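Local coordinates for hypothetical 33.3 KDA protein IN ade3-ser2 intergenic region (Saccharomyces cerevisiae, PDB 1ODF) that probably acts as an ATP-dependent kinase of still unknown specificity, with a fold closely resembling that of bacterial pantothenate kinase, at residues L32-S37 and V153-L158; K203-V208 and G266-L271. One frame throughout, in Å; residues are numbered along the deposited sequence.

Interaction 1: residues L32-S37 and V153-L158; sequences LFIFFS and VDIFIL
Parallel strands 32-37 and 155-160 pair in the main sheet of the P-loop kinase fold, and strand 32-37 runs straight into the predicted ATP-binding loop that starts at Gly38. Five backbone hydrogen bonds join the segments. Ile34 sits in the middle: its N gives to Phe156 O at 2.8 Å and its O takes Leu158 N at 2.9 Å. Leu32 N to Asp154 O and Phe156 N to Leu32 O extend the pairing at one end, Phe36 N to Leu158 O at the other.

On one face, Phe156 CB lies over the centre of the Phe33 ring, 4.1 Å from its centroid. Phe156 has CG anti to its backbone N (chi1 -169°), whereas Phe33 has CG anti to its carbonyl carbon; the two rings end up oblique, with planes at 33°. Leu158 CB lies at the edge of the Phe35 ring, 3.9 Å from Phe35 CD2. On the other face, Ile34 CD1 packs on Ile155 CG2 at 3.6 Å, and Ile157 CG2 approaches Phe36 CE1. Helices 8-24 and 44-59 cover this second face. The contacts from side chain to side chain are apolar, so the hydrogen bonds between these segments all come from the main chain.

Interaction 2: residues K203-V208 and G266-L271; sequences KSLGIV and GSIATL
Ser204 and Ser267 exchange hydrogen bonds where the two segments first meet. Ser204 N gives to Ser267 OG at 3.0 Å, and Ser267 N gives to Ser204 OG at 3.1 Å. Each hydroxyl oxygen thus accepts from the backbone amide of the other serine. Both OG atoms lie between their own backbone N and carbonyl carbon (chi1 59° for Ser204, 77° for Ser267), which turns them toward these amides. Ser204 O is also used: Ile268 N reaches it at 2.9 Å, nearly along the C=O axis. Without the hydroxyl of Ser204, as with an alanine here, Ser267 N would probably lose that acceptor, and the turn before strand 269-275 would be held less firmly.

Regular parallel pairing follows. Gly206 N gives to Ala269 O in the carbonyl plane, and Gly206 O takes Leu271 N at 2.7 Å in an almost straight bond (175° at the hydrogen). Val208 N then gives to Leu271 O, also at 2.7 Å. Gly266 folds back over Gly206, with its CA 3.6 Å from Gly206 N. A CB on either glycine would run into the other segment. Gly266 N is satisfied within its own segment, by Thr270 OG1 at 2.9 Å.

The apolar groups fill in around these bonds. Leu205 CD2 touches Ala269 CB and Ile268 CB, both at 3.9 Å, on the face where helix 8-24 packs. Val208 CG2 meets Thr270 CG2 on the other face, near helix 249-262. The two parallel strands are the beta parts of a right-handed beta-alpha-beta crossover, whose connection includes helix 249-262, as expected in the alpha/beta core of a P-loop kinase.

Overall arrangement
Interactions 1 and 2 lie in one mixed sheet, their centres about 9 Å apart. Strands 32-37 and 204-211 are neighbours, so the order across this part is 155-160, 32-37, 204-211, 269-275. The two contacts are joined directly: Phe33 N to Lys203 O and Ile207 N to Phe35 O, both 2.8 Å, are probable hydrogen bonds. Both segments of interaction 1 precede those of interaction 2 in the sequence. Helix 8-24 packs against side chains of both. Together they build four parallel strands of the kinase core. Strand 32-37, which leads to the predicted ATP-binding loop, is therefore held from two sides.

Interaction 1: residues L32-S37 and V153-L158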
# COMPACT_ATOMS: atom_id res chain seq x y z
N LEU A 32 -13.68 -8.31 -5.86
CA LEU A 32 -13.88 -7.63 -4.60
C LEU A 32 -12.44 -7.30 -4.22
O LEU A 32 -11.60 -8.20 -4.13
CB LEU A 32 -14.46 -8.57 -3.54
CG LEU A 32 -14.94 -8.02 -2.17
CD1 LEU A 32 -14.32 -8.84 -1.07
CD2 LEU A 32 -14.59 -6.57 -1.99
N PHE A 33 -12.14 -6.02 -4.03
CA PHE A 33 -10.79 -5.65 -3.64
C PHE A 33 -10.67 -5.53 -2.12
O PHE A 33 -11.64 -5.22 -1.42
CB PHE A 33 -10.38 -4.32 -4.28
CG PHE A 33 -9.93 -4.46 -5.71
CD1 PHE A 33 -10.82 -4.89 -6.69
CD2 PHE A 33 -8.60 -4.22 -6.05
CE1 PHE A 33 -10.39 -5.08 -8.01
CE2 PHE A 33 -8.16 -4.41 -7.37
CZ PHE A 33 -9.06 -4.84 -8.35
N ILE A 34 -9.47 -5.82 -1.62
CA ILE A 34 -9.19 -5.70 -0.20
C ILE A 34 -7.88 -4.93 -0.07
O ILE A 34 -6.80 -5.43 -0.45
CB ILE A 34 -9.08 -7.08 0.47
CG1 ILE A 34 -10.40 -7.83 0.34
CG2 ILE A 34 -8.75 -6.89 1.96
CD1 ILE A 34 -10.41 -9.18 0.98
N PHE A 35 -7.99 -3.70 0.42
CA PHE A 35 -6.85 -2.82 0.59
C PHE A 35 -6.31 -2.80 2.01
O PHE A 35 -7.08 -2.68 2.97
CB PHE A 35 -7.23 -1.38 0.21
CG PHE A 35 -7.62 -1.19 -1.22
CD1 PHE A 35 -8.80 -0.53 -1.55
CD2 PHE A 35 -6.79 -1.64 -2.26
CE1 PHE A 35 -9.16 -0.32 -2.89
CE2 PHE A 35 -7.13 -1.44 -3.60
CZ PHE A 35 -8.32 -0.77 -3.92
N PHE A 36 -4.99 -2.92 2.12
CA PHE A 36 -4.34 -2.84 3.42
C PHE A 36 -3.47 -1.61 3.35
O PHE A 36 -2.70 -1.44 2.40
CB PHE A 36 -3.48 -4.07 3.72
CG PHE A 36 -4.28 -5.28 4.10
CD1 PHE A 36 -4.97 -6.02 3.14
CD2 PHE A 36 -4.32 -5.71 5.42
CE1 PHE A 36 -5.69 -7.15 3.49
CE2 PHE A 36 -5.04 -6.84 5.79
CZ PHE A 36 -5.72 -7.57 4.82
N SER A 37 -3.61 -0.74 4.35
CA SER A 37 -2.86 0.50 4.43
C SER A 37 -2.33 0.74 5.85
O SER A 37 -3.06 0.58 6.83
CB SER A 37 -3.75 1.68 4.03
OG SER A 37 -3.00 2.86 3.84
N VAL A 153 -10.87 -12.86 -11.51
CA VAL A 153 -10.39 -12.74 -10.14
C VAL A 153 -11.58 -12.45 -9.23
O VAL A 153 -12.35 -11.52 -9.48
CB VAL A 153 -9.36 -11.61 -10.01
CG1 VAL A 153 -8.77 -11.61 -8.59
CG2 VAL A 153 -8.26 -11.80 -11.05
N ASP A 154 -11.72 -13.24 -8.17
CA ASP A 154 -12.80 -13.07 -7.22
C ASP A 154 -12.44 -12.10 -6.09
O ASP A 154 -13.24 -11.24 -5.72
CB ASP A 154 -13.20 -14.43 -6.66
CG ASP A 154 -13.83 -15.34 -7.72
OD1 ASP A 154 -14.95 -15.04 -8.17
OD2 ASP A 154 -13.19 -16.34 -8.11
N ILE A 155 -11.24 -12.23 -5.55
CA ILE A 155 -10.77 -11.36 -4.47
C ILE A 155 -9.35 -10.91 -4.78
O ILE A 155 -8.48 -11.74 -5.04
CB ILE A 155 -10.78 -12.09 -3.10
CG1 ILE A 155 -12.22 -12.42 -2.70
CG2 ILE A 155 -10.10 -11.22 -2.03
CD1 ILE A 155 -12.33 -13.23 -1.43
N PHE A 156 -9.13 -9.60 -4.77
CA PHE A 156 -7.80 -9.09 -5.02
C PHE A 156 -7.31 -8.25 -3.85
O PHE A 156 -7.90 -7.23 -3.50
CB PHE A 156 -7.75 -8.26 -6.31
CG PHE A 156 -6.36 -7.93 -6.73
CD1 PHE A 156 -5.64 -6.92 -6.08
CD2 PHE A 156 -5.73 -8.67 -7.73
CE1 PHE A 156 -4.31 -6.67 -6.41
CE2 PHE A 156 -4.38 -8.43 -8.07
CZ PHE A 156 -3.68 -7.43 -7.41
N ILE A 157 -6.21 -8.71 -3.27
CA ILE A 157 -5.60 -8.07 -2.13
C ILE A 157 -4.43 -7.19 -2.56
O ILE A 157 -3.49 -7.68 -3.18
CB ILE A 157 -5.09 -9.14 -1.13
CG1 ILE A 157 -6.25 -10.04 -0.71
CG2 ILE A 157 -4.46 -8.48 0.09
CD1 ILE A 157 -5.85 -11.16 0.23
N LEU A 158 -4.52 -5.90 -2.26
CA LEU A 158 -3.45 -4.97 -2.59
C LEU A 158 -3.05 -4.26 -1.29
O LEU A 158 -3.92 -3.92 -0.47
CB LEU A 158 -3.92 -3.94 -3.63
CG LEU A 158 -2.86 -2.94 -4.10
CD1 LEU A 158 -1.74 -3.67 -4.86
CD2 LEU A 158 -3.50 -1.88 -4.98

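Interaction 2: residues K203-V208 and G266-L271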
# COMPACT_ATOMS: atom_id res chain seq x y z
N LYS A 203 -15.03 -2.11 -5.99
CA LYS A 203 -15.75 -2.43 -4.76
C LYS A 203 -14.75 -3.07 -3.81
O LYS A 203 -14.06 -4.03 -4.19
CB LYS A 203 -16.94 -3.35 -5.05
CG LYS A 203 -18.05 -2.59 -5.76
CD LYS A 203 -18.48 -1.40 -4.91
CE LYS A 203 -19.28 -0.39 -5.69
NZ LYS A 203 -19.62 0.80 -4.85
N SER A 204 -14.71 -2.56 -2.58
CA SER A 204 -13.69 -3.02 -1.65
C SER A 204 -13.96 -2.91 -0.15
O SER A 204 -14.85 -2.20 0.31
CB SER A 204 -12.43 -2.23 -1.92
OG SER A 204 -12.73 -0.85 -1.73
N LEU A 205 -13.12 -3.63 0.58
CA LEU A 205 -13.11 -3.63 2.04
C LEU A 205 -11.74 -3.06 2.38
O LEU A 205 -10.75 -3.36 1.70
CB LEU A 205 -13.25 -5.05 2.58
CG LEU A 205 -14.60 -5.70 2.30
CD1 LEU A 205 -14.59 -7.13 2.82
CD2 LEU A 205 -15.70 -4.87 2.97
N GLY A 206 -11.68 -2.22 3.40
CA GLY A 206 -10.41 -1.63 3.76
C GLY A 206 -9.94 -1.95 5.16
O GLY A 206 -10.75 -2.04 6.09
N ILE A 207 -8.63 -2.13 5.29
CA ILE A 207 -8.00 -2.42 6.57
C ILE A 207 -7.00 -1.29 6.78
O ILE A 207 -6.01 -1.19 6.06
CB ILE A 207 -7.22 -3.74 6.57
CG1 ILE A 207 -8.05 -4.86 5.91
CG2 ILE A 207 -6.79 -4.08 8.01
CD1 ILE A 207 -9.28 -5.25 6.68
N VAL A 208 -7.27 -0.45 7.77
CA VAL A 208 -6.41 0.69 8.04
C VAL A 208 -5.72 0.59 9.38
O VAL A 208 -6.35 0.35 10.42
CB VAL A 208 -7.21 2.01 7.99
CG1 VAL A 208 -6.31 3.19 8.40
CG2 VAL A 208 -7.76 2.23 6.58
N GLY A 266 -12.11 1.60 2.09
CA GLY A 266 -12.99 0.60 1.51
C GLY A 266 -14.31 1.23 1.09
O GLY A 266 -14.88 2.03 1.84
N SER A 267 -14.79 0.87 -0.10
CA SER A 267 -16.06 1.41 -0.58
C SER A 267 -17.26 0.77 0.13
O SER A 267 -18.30 1.40 0.28
CB SER A 267 -16.19 1.22 -2.09
OG SER A 267 -16.53 -0.12 -2.42
N ILE A 268 -17.12 -0.47 0.57
CA ILE A 268 -18.22 -1.14 1.26
C ILE A 268 -18.12 -0.97 2.77
O ILE A 268 -19.09 -0.58 3.42
CB ILE A 268 -18.24 -2.63 0.95
CG1 ILE A 268 -18.38 -2.84 -0.57
CG2 ILE A 268 -19.36 -3.30 1.72
CD1 ILE A 268 -18.20 -4.27 -1.01
N ALA A 269 -16.95 -1.27 3.32
CA ALA A 269 -16.73 -1.13 4.76
C ALA A 269 -15.24 -0.98 5.01
O ALA A 269 -14.41 -1.38 4.18
CB ALA A 269 -17.29 -2.34 5.52
N THR A 270 -14.90 -0.40 6.16
CA THR A 270 -13.50 -0.20 6.52
C THR A 270 -13.27 -0.48 8.00
O THR A 270 -14.05 -0.07 8.86
CB THR A 270 -13.03 1.24 6.23
OG1 THR A 270 -13.11 1.51 4.82
CG2 THR A 270 -11.57 1.42 6.67
N LEU A 271 -12.19 -1.21 8.27
CA LEU A 271 -11.80 -1.52 9.63
C LEU A 271 -10.56 -0.68 9.94
O LEU A 271 -9.56 -0.76 9.21
CB LEU A 271 -11.45 -3.01 9.77
CG LEU A 271 -10.69 -3.42 11.05
CD1 LEU A 271 -11.59 -3.25 12.26
CD2 LEU A 271 -10.23 -4.87 10.94